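Local coordinates for protein BSU-2 beta-lactamase (Bacillus subtilis, PDB 6W5E) that probably hydrolyses beta-lactam antibiotics as a class D (serine) beta-lactamase of a Gram-positive bacterium, at residues M201-T215 against W226-F240. Sequence-based numbering, arbitrary orientation.
Sequences MIQEEGDHYTLYGKT and WFVGFIKTEHGSYVF
The Tyr212 ring meets Phe230 obliquely, the planes 50° apart, and Phe230 O lies at the Tyr212 ring edge, in plane. Gly229 C lies over one face of the Phe240 ring, toward the rim, and Phe227 O is at that ring's edge, in plane. Phe240 CZ is 3.3 Å from Tyr212 O. Tyr212 and Phe230 sit on an antiparallel beta hairpin, strands 209-217 and 225-233, in the central sheet of the penicillin-binding transpeptidase fold; Phe240 is on the next strand, 236-244. Thr210 with Lys232, Tyr212 with Phe230 (Tyr212 N to Phe230 O 2.9 Å) and Lys214 with Val228 are hydrogen-bonded pairs. Strand 209-217 carries Lys214-Thr215-Gly216, the Lys-Thr-Gly motif that borders the active site in this family; Thr215 OG1 hydrogen-bonds a malonate ion. The Phe227 ring lies beside Gly213, on the face packed against helix 248-261. Phe227 CG is trans to its own N (chi1 -175°), which carries the ring across to the neighbouring strand, where Phe227 CD1 touches Thr215 CG2 at 3.6 Å. On the other face, Met201 makes an oblique Met-aromatic contact with Phe230. At the far end His208 ND1 donates to Glu234 OE2 at 2.7 Å, in the imidazole plane but from above the carboxylate plane.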
ATOM      1  N   MET A 201       5.604   6.748   2.840  1.00  9.87           N
ATOM      2  CA  MET A 201       4.741   6.514   1.689  1.00  9.51           C
ATOM      3  C   MET A 201       4.660   7.702   0.735  1.00  9.62           C
ATOM      4  O   MET A 201       4.036   7.576  -0.326  1.00 10.79           O
ATOM      5  CB  MET A 201       3.327   6.162   2.168  1.00 11.08           C
ATOM      6  CG  MET A 201       3.230   4.843   2.900  1.00 10.60           C
ATOM      7  SD  MET A 201       1.596   4.613   3.649  1.00 12.58           S
ATOM      8  CE  MET A 201       0.581   4.389   2.196  1.00 13.63           C
ATOM      9  N   ILE A 202       5.260   8.849   1.067  1.00 10.67           N
ATOM     10  CA  ILE A 202       5.108  10.016   0.205  1.00 10.89           C
ATOM     11  C   ILE A 202       5.715   9.733  -1.158  1.00 10.85           C
ATOM     12  O   ILE A 202       6.880   9.326  -1.265  1.00 12.60           O
ATOM     13  CB  ILE A 202       5.739  11.264   0.841  1.00 11.26           C
ATOM     14  CG1 ILE A 202       4.912  11.722   2.043  1.00 11.73           C
ATOM     15  CG2 ILE A 202       5.828  12.389  -0.190  1.00 13.41           C
ATOM     16  CD1 ILE A 202       5.555  12.830   2.871  1.00 13.69           C
ATOM     17  N   GLN A 203       4.919   9.940  -2.207  1.00 11.49           N
ATOM     18  CA  GLN A 203       5.366   9.818  -3.588  0.58 13.33           C
ATOM     19  C   GLN A 203       5.622  11.166  -4.242  1.00 15.33           C
ATOM     20  O   GLN A 203       6.558  11.293  -5.036  1.00 18.00           O
ATOM     21  CB  GLN A 203       4.321   9.058  -4.411  0.58 14.71           C
ATOM     22  CG  GLN A 203       3.953   7.704  -3.836  0.58 16.78           C
ATOM     23  CD  GLN A 203       4.944   6.625  -4.227  0.58 16.33           C
ATOM     24  OE1 GLN A 203       5.016   6.230  -5.390  0.58 21.34           O
ATOM     25  NE2 GLN A 203       5.708   6.138  -3.258  0.58 15.21           N
ATOM     26  N   GLU A 204       4.806  12.170  -3.922  1.00 16.08           N
ATOM     27  CA  GLU A 204       4.908  13.509  -4.490  1.00 19.56           C
ATOM     28  C   GLU A 204       4.427  14.509  -3.454  1.00 16.73           C
ATOM     29  O   GLU A 204       3.346  14.330  -2.893  1.00 16.99           O
ATOM     30  CB  GLU A 204       3.978  13.663  -5.699  1.00 27.04           C
ATOM     31  CG  GLU A 204       4.247  12.794  -6.904  1.00 35.03           C
ATOM     32  CD  GLU A 204       3.613  13.377  -8.158  1.00 40.09           C
ATOM     33  OE1 GLU A 204       4.277  14.186  -8.837  1.00 42.04           O
ATOM     34  OE2 GLU A 204       2.442  13.046  -8.447  1.00 40.78           O
ATOM     35  N   GLU A 205       5.190  15.582  -3.247  1.00 20.00           N
ATOM     36  CA  GLU A 205       4.762  16.718  -2.430  1.00 19.52           C
ATOM     37  C   GLU A 205       4.684  17.928  -3.353  1.00 19.73           C
ATOM     38  O   GLU A 205       5.708  18.540  -3.669  1.00 23.12           O
ATOM     39  CB  GLU A 205       5.728  16.987  -1.279  1.00 25.47           C
ATOM     40  CG  GLU A 205       5.455  16.214  -0.013  1.00 26.66           C
ATOM     41  CD  GLU A 205       6.180  16.796   1.180  1.00 29.48           C
ATOM     42  OE1 GLU A 205       7.241  16.268   1.557  1.00 28.17           O
ATOM     43  OE2 GLU A 205       5.688  17.794   1.743  1.00 38.08           O
ATOM     44  N   GLY A 206       3.473  18.265  -3.795  1.00 17.36           N
ATOM     45  CA  GLY A 206       3.260  19.456  -4.589  1.00 18.45           C
ATOM     46  C   GLY A 206       2.975  20.668  -3.722  1.00 18.41           C
ATOM     47  O   GLY A 206       3.018  20.621  -2.493  1.00 20.19           O
ATOM     48  N   ASP A 207       2.684  21.782  -4.397  1.00 21.24           N
ATOM     49  CA  ASP A 207       2.303  22.999  -3.690  1.00 22.55           C
ATOM     50  C   ASP A 207       0.929  22.872  -3.047  1.00 22.12           C
ATOM     51  O   ASP A 207       0.665  23.510  -2.022  1.00 26.18           O
ATOM     52  CB  ASP A 207       2.303  24.188  -4.652  1.00 27.54           C
ATOM     53  CG  ASP A 207       3.680  24.493  -5.202  1.00 31.53           C
ATOM     54  OD1 ASP A 207       4.644  24.512  -4.410  1.00 31.70           O
ATOM     55  OD2 ASP A 207       3.798  24.717  -6.425  1.00 35.36           O
ATOM     56  N   HIS A 208       0.046  22.059  -3.623  1.00 21.05           N
ATOM     57  CA  HIS A 208      -1.345  22.012  -3.204  1.00 17.89           C
ATOM     58  C   HIS A 208      -1.825  20.620  -2.829  1.00 16.84           C
ATOM     59  O   HIS A 208      -3.000  20.465  -2.476  1.00 18.77           O
ATOM     60  CB  HIS A 208      -2.250  22.590  -4.304  1.00 20.76           C
ATOM     61  CG  HIS A 208      -1.826  23.944  -4.781  1.00 24.70           C
ATOM     62  ND1 HIS A 208      -1.841  25.053  -3.965  1.00 25.42           N
ATOM     63  CD2 HIS A 208      -1.363  24.364  -5.982  1.00 25.20           C
ATOM     64  CE1 HIS A 208      -1.411  26.102  -4.644  1.00 25.03           C
ATOM     65  NE2 HIS A 208      -1.116  25.712  -5.871  1.00 26.05           N
ATOM     66  N   TYR A 209      -0.962  19.610  -2.891  1.00 14.61           N
ATOM     67  CA  TYR A 209      -1.374  18.248  -2.584  1.00 13.38           C
ATOM     68  C   TYR A 209      -0.156  17.442  -2.164  1.00 13.30           C
ATOM     69  O   TYR A 209       0.981  17.791  -2.485  1.00 13.17           O
ATOM     70  CB  TYR A 209      -2.043  17.580  -3.794  1.00 14.64           C
ATOM     71  CG  TYR A 209      -1.046  17.198  -4.854  1.00 14.54           C
ATOM     72  CD1 TYR A 209      -0.595  18.135  -5.770  1.00 15.49           C
ATOM     73  CD2 TYR A 209      -0.515  15.906  -4.914  1.00 13.17           C
ATOM     74  CE1 TYR A 209       0.337  17.800  -6.732  1.00 16.29           C
ATOM     75  CE2 TYR A 209       0.429  15.562  -5.862  1.00 14.55           C
ATOM     76  CZ  TYR A 209       0.841  16.513  -6.777  1.00 16.50           C
ATOM     77  OH  TYR A 209       1.775  16.182  -7.728  1.00 19.18           O
ATOM     78  N   THR A 210      -0.417  16.339  -1.461  1.00 12.43           N
ATOM     79  CA  THR A 210       0.596  15.332  -1.164  1.00 12.71           C
ATOM     80  C   THR A 210       0.020  13.975  -1.526  1.00 12.31           C
ATOM     81  O   THR A 210      -1.070  13.618  -1.061  1.00 13.38           O
ATOM     82  CB  THR A 210       1.019  15.343   0.320  1.00 14.27           C
ATOM     83  OG1 THR A 210       1.473  16.653   0.675  1.00 16.68           O
ATOM     84  CG2 THR A 210       2.150  14.356   0.562  1.00 14.79           C
ATOM     85  N   LEU A 211       0.740  13.230  -2.360  1.00 11.53           N
ATOM     86  CA  LEU A 211       0.331  11.893  -2.771  1.00 11.96           C
ATOM     87  C   LEU A 211       1.118  10.877  -1.951  1.00 10.39           C
ATOM     88  O   LEU A 211       2.358  10.906  -1.939  1.00 12.26           O
ATOM     89  CB  LEU A 211       0.580  11.685  -4.265  1.00 12.64           C
ATOM     90  CG  LEU A 211       0.292  10.272  -4.781  1.00 13.15           C
ATOM     91  CD1 LEU A 211      -1.186   9.936  -4.661  1.00 13.06           C
ATOM     92  CD2 LEU A 211       0.760  10.134  -6.220  1.00 14.27           C
ATOM     93  N   TYR A 212       0.400   9.987  -1.270  1.00 11.40           N
ATOM     94  CA  TYR A 212       0.988   8.898  -0.505  1.00 10.24           C
ATOM     95  C   TYR A 212       0.583   7.585  -1.155  1.00 10.63           C
ATOM     96  O   TYR A 212      -0.588   7.399  -1.504  1.00 12.20           O
ATOM     97  CB  TYR A 212       0.439   8.866   0.924  1.00 11.66           C
ATOM     98  CG  TYR A 212       0.587  10.137   1.728  1.00 10.59           C
ATOM     99  CD1 TYR A 212      -0.305  11.193   1.582  1.00 12.64           C
ATOM    100  CD2 TYR A 212       1.587  10.255   2.681  1.00 11.99           C
ATOM    101  CE1 TYR A 212      -0.176  12.350   2.345  1.00 12.08           C
ATOM    102  CE2 TYR A 212       1.714  11.399   3.457  1.00 12.94           C
ATOM    103  CZ  TYR A 212       0.838  12.442   3.281  1.00 14.93           C
ATOM    104  OH  TYR A 212       0.973  13.581   4.048  1.00 18.18           O
ATOM    105  N   GLY A 213       1.522   6.651  -1.279  1.00 10.94           N
ATOM    106  CA  GLY A 213       1.104   5.388  -1.856  1.00 12.37           C
ATOM    107  C   GLY A 213       2.190   4.343  -1.817  1.00 10.89           C
ATOM    108  O   GLY A 213       3.368   4.638  -1.598  1.00 13.66           O
ATOM    109  N   LYS A 214       1.762   3.105  -2.055  1.00 10.70           N
ATOM    110  CA  LYS A 214       2.658   1.960  -2.120  1.00 10.23           C
ATOM    111  C   LYS A 214       2.227   1.054  -3.268  1.00  9.85           C
ATOM    112  O   LYS A 214       1.054   0.674  -3.346  1.00 10.97           O
ATOM    113  CB  LYS A 214       2.630   1.170  -0.802  1.00 11.57           C
ATOM    114  CG  LYS A 214       3.606  -0.002  -0.765  1.00 14.51           C
ATOM    115  CD  LYS A 214       5.048   0.478  -0.819  1.00 15.96           C
ATOM    116  CE  LYS A 214       6.018  -0.663  -1.120  1.00 15.16           C
ATOM    117  NZ  LYS A 214       6.156  -0.848  -2.599  1.00 17.73           N
ATOM    118  N   THR A 215       3.172   0.700  -4.143  1.00 10.67           N
ATOM    119  CA  THR A 215       2.922  -0.269  -5.198  1.00 10.13           C
ATOM    120  C   THR A 215       3.104  -1.699  -4.681  1.00 11.10           C
ATOM    121  O   THR A 215       3.734  -1.950  -3.645  1.00 11.37           O
ATOM    122  CB  THR A 215       3.902  -0.066  -6.359  1.00 12.66           C
ATOM    123  OG1 THR A 215       5.244  -0.104  -5.855  1.00 13.43           O
ATOM    124  CG2 THR A 215       3.656   1.255  -7.071  1.00 15.01           C
ATOM    125  N   TRP A 226      -0.781  -3.604  -7.735  1.00 10.36           N
ATOM    126  CA  TRP A 226      -1.515  -2.770  -6.801  1.00 10.33           C
ATOM    127  C   TRP A 226      -0.884  -1.385  -6.739  1.00  9.26           C
ATOM    128  O   TRP A 226       0.332  -1.235  -6.870  1.00 10.24           O
ATOM    129  CB  TRP A 226      -1.371  -3.290  -5.377  1.00 11.48           C
ATOM    130  CG  TRP A 226      -1.944  -4.620  -4.996  1.00 11.37           C
ATOM    131  CD1 TRP A 226      -1.315  -5.833  -5.049  1.00 12.43           C
ATOM    132  CD2 TRP A 226      -3.213  -4.852  -4.366  1.00 10.58           C
ATOM    133  NE1 TRP A 226      -2.133  -6.813  -4.528  1.00 12.14           N
ATOM    134  CE2 TRP A 226      -3.304  -6.237  -4.104  1.00 12.07           C
ATOM    135  CE3 TRP A 226      -4.287  -4.024  -4.012  1.00 11.37           C
ATOM    136  CZ2 TRP A 226      -4.419  -6.809  -3.495  1.00 13.66           C
ATOM    137  CZ3 TRP A 226      -5.398  -4.593  -3.407  1.00 13.05           C
ATOM    138  CH2 TRP A 226      -5.459  -5.974  -3.165  1.00 13.06           C
ATOM    139  N   PHE A 227      -1.715  -0.377  -6.461  1.00  9.77           N
ATOM    140  CA  PHE A 227      -1.237   0.910  -5.967  1.00 10.14           C
ATOM    141  C   PHE A 227      -2.275   1.405  -4.974  1.00  9.85           C
ATOM    142  O   PHE A 227      -3.445   1.582  -5.329  1.00 11.04           O
ATOM    143  CB  PHE A 227      -1.007   1.923  -7.096  1.00 11.32           C
ATOM    144  CG  PHE A 227      -0.396   3.224  -6.634  1.00  9.61           C
ATOM    145  CD1 PHE A 227       0.866   3.251  -6.037  1.00 11.90           C
ATOM    146  CD2 PHE A 227      -1.079   4.421  -6.790  1.00 11.02           C
ATOM    147  CE1 PHE A 227       1.427   4.448  -5.615  1.00 12.94           C
ATOM    148  CE2 PHE A 227      -0.516   5.619  -6.372  1.00 12.28           C
ATOM    149  CZ  PHE A 227       0.732   5.632  -5.787  1.00 12.69           C
ATOM    150  N   VAL A 228      -1.870   1.575  -3.717  1.00  9.96           N
ATOM    151  CA  VAL A 228      -2.793   1.879  -2.634  1.00  9.51           C
ATOM    152  C   VAL A 228      -2.251   3.047  -1.832  1.00  9.59           C
ATOM    153  O   VAL A 228      -1.036   3.229  -1.718  1.00 11.29           O
ATOM    154  CB  VAL A 228      -3.039   0.638  -1.737  1.00 10.82           C
ATOM    155  CG1 VAL A 228      -3.432  -0.573  -2.595  1.00 11.85           C
ATOM    156  CG2 VAL A 228      -1.820   0.302  -0.889  1.00 12.27           C
ATOM    157  N   GLY A 229      -3.149   3.852  -1.285  1.00  9.84           N
ATOM    158  CA  GLY A 229      -2.659   4.994  -0.523  1.00 10.40           C
ATOM    159  C   GLY A 229      -3.744   6.038  -0.322  1.00  9.90           C
ATOM    160  O   GLY A 229      -4.928   5.717  -0.220  1.00 10.74           O
ATOM    161  N   PHE A 230      -3.304   7.289  -0.226  1.00 10.15           N
ATOM    162  CA  PHE A 230      -4.233   8.382  -0.009  1.00 10.45           C
ATOM    163  C   PHE A 230      -3.608   9.660  -0.534  1.00  9.87           C
ATOM    164  O   PHE A 230      -2.399   9.740  -0.749  1.00 11.56           O
ATOM    165  CB  PHE A 230      -4.692   8.511   1.457  1.00 12.20           C
ATOM    166  CG  PHE A 230      -3.710   7.991   2.466  1.00 11.46           C
ATOM    167  CD1 PHE A 230      -2.597   8.731   2.833  1.00 12.82           C
ATOM    168  CD2 PHE A 230      -3.911   6.756   3.063  1.00 12.88           C
ATOM    169  CE1 PHE A 230      -1.703   8.241   3.768  1.00 14.09           C
ATOM    170  CE2 PHE A 230      -3.017   6.269   4.002  1.00 14.07           C
ATOM    171  CZ  PHE A 230      -1.911   7.015   4.350  1.00 14.48           C
ATOM    172  N   ILE A 231      -4.454  10.658  -0.766  1.00 11.02           N
ATOM    173  CA  ILE A 231      -3.998  11.948  -1.266  1.00 11.36           C
ATOM    174  C   ILE A 231      -4.605  13.047  -0.414  1.00 12.47           C
ATOM    175  O   ILE A 231      -5.810  13.037  -0.134  1.00 12.52           O
ATOM    176  CB  ILE A 231      -4.297  12.151  -2.769  1.00 11.61           C
ATOM    177  CG1 ILE A 231      -3.823  13.536  -3.218  1.00 12.83           C
ATOM    178  CG2 ILE A 231      -5.794  11.931  -3.106  1.00 12.04           C
ATOM    179  CD1 ILE A 231      -3.664  13.662  -4.704  1.00 13.48           C
ATOM    180  N   LYS A 232      -3.765  13.976   0.023  1.00 13.02           N
ATOM    181  CA  LYS A 232      -4.208  15.129   0.786  1.00 13.75           C
ATOM    182  C   LYS A 232      -4.231  16.316  -0.160  1.00 13.68           C
ATOM    183  O   LYS A 232      -3.242  16.572  -0.851  1.00 14.26           O
ATOM    184  CB  LYS A 232      -3.237  15.385   1.940  1.00 15.93           C
ATOM    185  CG  LYS A 232      -3.490  16.678   2.691  1.00 19.30           C
ATOM    186  CD  LYS A 232      -2.660  16.777   3.975  1.00 25.76           C
ATOM    187  CE  LYS A 232      -1.298  16.090   3.859  1.00 30.81           C
ATOM    188  NZ  LYS A 232      -0.262  16.691   4.758  1.00 36.59           N
ATOM    189  N   THR A 233      -5.369  16.994  -0.235  1.00 13.86           N
ATOM    190  CA  THR A 233      -5.521  18.199  -1.043  1.00 13.99           C
ATOM    191  C   THR A 233      -5.983  19.352  -0.159  1.00 13.76           C
ATOM    192  O   THR A 233      -6.229  19.192   1.039  1.00 15.64           O
ATOM    193  CB  THR A 233      -6.522  18.012  -2.196  1.00 14.65           C
ATOM    194  OG1 THR A 233      -7.865  18.150  -1.702  1.00 15.25           O
ATOM    195  CG2 THR A 233      -6.359  16.651  -2.863  1.00 17.09           C
ATOM    196  N   GLU A 234      -6.132  20.520  -0.776  1.00 16.73           N
ATOM    197  CA  GLU A 234      -6.678  21.671  -0.073  1.00 19.67           C
ATOM    198  C   GLU A 234      -8.192  21.614   0.059  1.00 19.12           C
ATOM    199  O   GLU A 234      -8.785  22.511   0.665  1.00 22.96           O
ATOM    200  CB  GLU A 234      -6.234  22.965  -0.763  1.00 21.03           C
ATOM    201  CG  GLU A 234      -4.742  23.213  -0.610  1.00 20.98           C
ATOM    202  CD  GLU A 234      -4.222  24.300  -1.529  1.00 25.07           C
ATOM    203  OE1 GLU A 234      -5.033  24.919  -2.246  1.00 28.98           O
ATOM    204  OE2 GLU A 234      -2.998  24.546  -1.524  1.00 27.60           O
ATOM    205  N   HIS A 235      -8.825  20.579  -0.476  1.00 17.86           N
ATOM    206  CA  HIS A 235     -10.269  20.416  -0.426  1.00 20.70           C
ATOM    207  C   HIS A 235     -10.635  19.007   0.006  1.00 20.02           C
ATOM    208  O   HIS A 235     -11.551  18.384  -0.539  1.00 23.80           O
ATOM    209  CB  HIS A 235     -10.903  20.799  -1.758  1.00 23.99           C
ATOM    210  CG  HIS A 235     -10.650  22.224  -2.144  1.00 28.59           C
ATOM    211  ND1 HIS A 235      -9.641  22.598  -3.006  1.00 31.49           N
ATOM    212  CD2 HIS A 235     -11.250  23.372  -1.750  1.00 31.74           C
ATOM    213  CE1 HIS A 235      -9.644  23.912  -3.144  1.00 32.07           C
ATOM    214  NE2 HIS A 235     -10.611  24.406  -2.391  1.00 34.19           N
ATOM    215  N   GLY A 236      -9.919  18.487   0.992  1.00 18.56           N
ATOM    216  CA  GLY A 236     -10.209  17.191   1.562  1.00 15.69           C
ATOM    217  C   GLY A 236      -9.181  16.147   1.154  1.00 14.42           C
ATOM    218  O   GLY A 236      -8.413  16.315   0.206  1.00 14.65           O
ATOM    219  N   SER A 237      -9.179  15.047   1.898  1.00 13.45           N
ATOM    220  CA  SER A 237      -8.297  13.919   1.642  1.00 12.79           C
ATOM    221  C   SER A 237      -9.115  12.729   1.150  1.00 12.43           C
ATOM    222  O   SER A 237     -10.305  12.600   1.452  1.00 12.62           O
ATOM    223  CB  SER A 237      -7.511  13.542   2.901  1.00 13.97           C
ATOM    224  OG  SER A 237      -6.574  14.558   3.217  1.00 16.84           O
ATOM    225  N   TYR A 238      -8.467  11.869   0.370  1.00 12.10           N
ATOM    226  CA  TYR A 238      -9.132  10.744  -0.269  1.00 11.40           C
ATOM    227  C   TYR A 238      -8.237   9.520  -0.168  1.00 11.29           C
ATOM    228  O   TYR A 238      -7.014   9.633  -0.278  1.00 14.16           O
ATOM    229  CB  TYR A 238      -9.406  11.038  -1.750  1.00 10.75           C
ATOM    230  CG  TYR A 238     -10.383  12.166  -1.985  1.00 12.38           C
ATOM    231  CD1 TYR A 238      -9.997  13.493  -1.835  1.00 13.92           C
ATOM    232  CD2 TYR A 238     -11.691  11.899  -2.366  1.00 12.34           C
ATOM    233  CE1 TYR A 238     -10.899  14.524  -2.043  1.00 14.48           C
ATOM    234  CE2 TYR A 238     -12.596  12.918  -2.578  1.00 13.96           C
ATOM    235  CZ  TYR A 238     -12.199  14.219  -2.413  1.00 13.65           C
ATOM    236  OH  TYR A 238     -13.104  15.231  -2.625  1.00 16.79           O
ATOM    237  N   VAL A 239      -8.851   8.356   0.043  1.00 10.47           N
ATOM    238  CA  VAL A 239      -8.154   7.077   0.134  1.00 10.07           C
ATOM    239  C   VAL A 239      -8.430   6.299  -1.146  1.00 10.43           C
ATOM    240  O   VAL A 239      -9.576   6.245  -1.610  1.00 10.93           O
ATOM    241  CB  VAL A 239      -8.620   6.283   1.369  1.00 11.46           C
ATOM    242  CG1 VAL A 239      -7.843   4.987   1.475  1.00 12.35           C
ATOM    243  CG2 VAL A 239      -8.481   7.120   2.655  1.00 14.04           C
ATOM    244  N   PHE A 240      -7.391   5.704  -1.731  1.00 10.45           N
ATOM    245  CA  PHE A 240      -7.564   4.977  -2.986  1.00  9.84           C
ATOM    246  C   PHE A 240      -6.922   3.595  -2.937  1.00  9.51           C
ATOM    247  O   PHE A 240      -5.919   3.364  -2.245  1.00 10.29           O
ATOM    248  CB  PHE A 240      -7.012   5.761  -4.195  1.00 12.15           C
ATOM    249  CG  PHE A 240      -5.550   6.078  -4.077  1.00 11.03           C
ATOM    250  CD1 PHE A 240      -4.589   5.123  -4.391  1.00 10.67           C
ATOM    251  CD2 PHE A 240      -5.132   7.328  -3.644  1.00 12.49           C
ATOM    252  CE1 PHE A 240      -3.235   5.396  -4.245  1.00 12.33           C
ATOM    253  CE2 PHE A 240      -3.778   7.611  -3.514  1.00 14.72           C
ATOM    254  CZ  PHE A 240      -2.834   6.643  -3.818  1.00 15.26           C
TER
HETATM  255  O   HOH W   1      -5.687  21.046  -3.601  1.00 26.61           O